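Side-chain contact in flavodoxin (Bacillus cereus, PDB 6GAQ), which binds flavin mononucleotide and probably serves as a low-potential electron donor to a number of redox enzymes: residues E126-E131 / S144-A149. Numbering follows the deposited sequence.
Sequences EGLKIE and SNFAIA. With CA (calcium ion), chain E.
Between segments 126-131 and 144-149 the backbones come closest at Leu128 and Phe146, CA to CA 6.7 Å, and no hydrogen bond links the two. Within 144-149, Phe146 alone touches 126-131. With CG anti to the backbone N (chi1 180°), Phe146 extends its ring from the helix to the strand. Leu128 CB lies over one face of that ring, off-centre toward the rim, in a CH-pi contact 3.7 Å from the centroid and 18° from the ring normal. Its nearest ring atom is Phe146 CD1, at 3.5 Å. The leucine's branched end adds little here; CD2 comes no nearer than 4.2 Å to Phe146 CD2. At the ring's edge, in its plane, the carbonyl of Glu126 brings its O to 3.2 Å from Phe146 CE1. The ring thus has Leu128 CB over a face and the Glu126 carbonyl oxygen at its edge. Further along, the strand leads to a calcium site, where Glu131 O binds the ion at 2.5 Å; Ala133 and Asp139 are further ligands, the latter from the same helix. In this flavodoxin-like alpha/beta fold, helix 137-152 packs on one face of the parallel sheet, over its edge strand 122-131, beside helix 21-35: Leu128 pairs through its backbone with Val94 of strand 91-98, Phe146 also reaches Ala93 there, and Cys143 and Ile25 of the two helices pack on Leu128.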
# COMPACT_ATOMS: atom_id res chain seq x y z
N GLU A 126 -0.08 -10.43 4.58
CA GLU A 126 0.47 -10.48 3.23
C GLU A 126 -0.22 -9.47 2.33
O GLU A 126 -1.39 -9.12 2.52
CB GLU A 126 0.33 -11.89 2.65
CG GLU A 126 0.99 -12.11 1.30
CD GLU A 126 2.47 -11.74 1.30
OE1 GLU A 126 3.16 -12.05 2.29
OE2 GLU A 126 2.93 -11.14 0.30
N GLY A 127 0.52 -8.98 1.34
CA GLY A 127 0.03 -7.90 0.51
C GLY A 127 -1.14 -8.31 -0.36
O GLY A 127 -1.32 -9.48 -0.71
N LEU A 128 -1.95 -7.31 -0.72
CA LEU A 128 -3.08 -7.49 -1.62
C LEU A 128 -2.61 -7.30 -3.06
O LEU A 128 -2.01 -6.28 -3.39
CB LEU A 128 -4.19 -6.49 -1.29
CG LEU A 128 -5.22 -6.17 -2.37
CD1 LEU A 128 -6.14 -7.36 -2.62
CD2 LEU A 128 -6.02 -4.93 -1.99
N LYS A 129 -2.87 -8.30 -3.89
CA LYS A 129 -2.46 -8.30 -5.29
C LYS A 129 -3.71 -8.32 -6.17
O LYS A 129 -4.42 -9.33 -6.22
CB LYS A 129 -1.55 -9.49 -5.59
CG LYS A 129 -0.52 -9.74 -4.50
CD LYS A 129 0.52 -10.75 -4.92
CE LYS A 129 0.70 -11.81 -3.85
NZ LYS A 129 0.70 -11.25 -2.47
N ILE A 130 -3.97 -7.21 -6.84
CA ILE A 130 -5.11 -7.06 -7.74
C ILE A 130 -4.58 -6.98 -9.16
O ILE A 130 -3.51 -6.40 -9.40
CB ILE A 130 -5.94 -5.81 -7.38
CG1 ILE A 130 -6.62 -5.97 -6.02
CG2 ILE A 130 -6.97 -5.48 -8.47
CD1 ILE A 130 -7.87 -6.85 -6.04
N GLU A 131 -5.30 -7.58 -10.11
CA GLU A 131 -4.91 -7.51 -11.51
C GLU A 131 -5.68 -6.39 -12.19
O GLU A 131 -6.92 -6.41 -12.24
CB GLU A 131 -5.13 -8.84 -12.22
CG GLU A 131 -5.15 -8.74 -13.75
CD GLU A 131 -4.86 -10.07 -14.44
OE1 GLU A 131 -4.24 -10.06 -15.52
OE2 GLU A 131 -5.24 -11.12 -13.90
N SER A 144 -12.12 -5.69 0.04
CA SER A 144 -12.93 -5.62 1.26
C SER A 144 -12.38 -6.53 2.35
O SER A 144 -12.34 -6.15 3.52
CB SER A 144 -14.38 -5.97 0.94
OG SER A 144 -15.21 -5.79 2.08
N ASN A 145 -11.95 -7.74 1.98
CA ASN A 145 -11.38 -8.65 2.96
C ASN A 145 -10.03 -8.15 3.47
O ASN A 145 -9.73 -8.27 4.66
CB ASN A 145 -11.25 -10.05 2.37
CG ASN A 145 -12.58 -10.66 1.99
OD1 ASN A 145 -13.62 -10.30 2.54
ND2 ASN A 145 -12.56 -11.58 1.03
N PHE A 146 -9.21 -7.60 2.57
CA PHE A 146 -7.89 -7.12 2.97
C PHE A 146 -8.00 -5.98 3.97
O PHE A 146 -7.31 -5.97 5.00
CB PHE A 146 -7.11 -6.68 1.73
CG PHE A 146 -5.73 -6.16 2.02
CD1 PHE A 146 -4.66 -7.03 2.16
CD2 PHE A 146 -5.50 -4.80 2.16
CE1 PHE A 146 -3.39 -6.56 2.43
CE2 PHE A 146 -4.23 -4.32 2.43
CZ PHE A 146 -3.18 -5.20 2.57
N ALA A 147 -8.86 -5.00 3.68
CA ALA A 147 -8.98 -3.84 4.56
C ALA A 147 -9.59 -4.19 5.91
O ALA A 147 -9.21 -3.60 6.93
CB ALA A 147 -9.81 -2.75 3.87
N ILE A 148 -10.51 -5.15 5.94
CA ILE A 148 -11.14 -5.53 7.20
C ILE A 148 -10.15 -6.26 8.10
O ILE A 148 -10.10 -6.02 9.31
CB ILE A 148 -12.40 -6.37 6.93
CG1 ILE A 148 -13.54 -5.48 6.43
CG2 ILE A 148 -12.83 -7.12 8.19
CD1 ILE A 148 -14.72 -6.25 5.88
N ALA A 149 -9.35 -7.16 7.52
CA ALA A 149 -8.34 -7.86 8.31
C ALA A 149 -7.32 -6.90 8.88
O ALA A 149 -6.84 -7.08 10.01
CB ALA A 149 -7.66 -8.93 7.46
CA CA E . -9.35 -6.79 -12.05
O HOH W 1 -9.41 -6.27 -14.46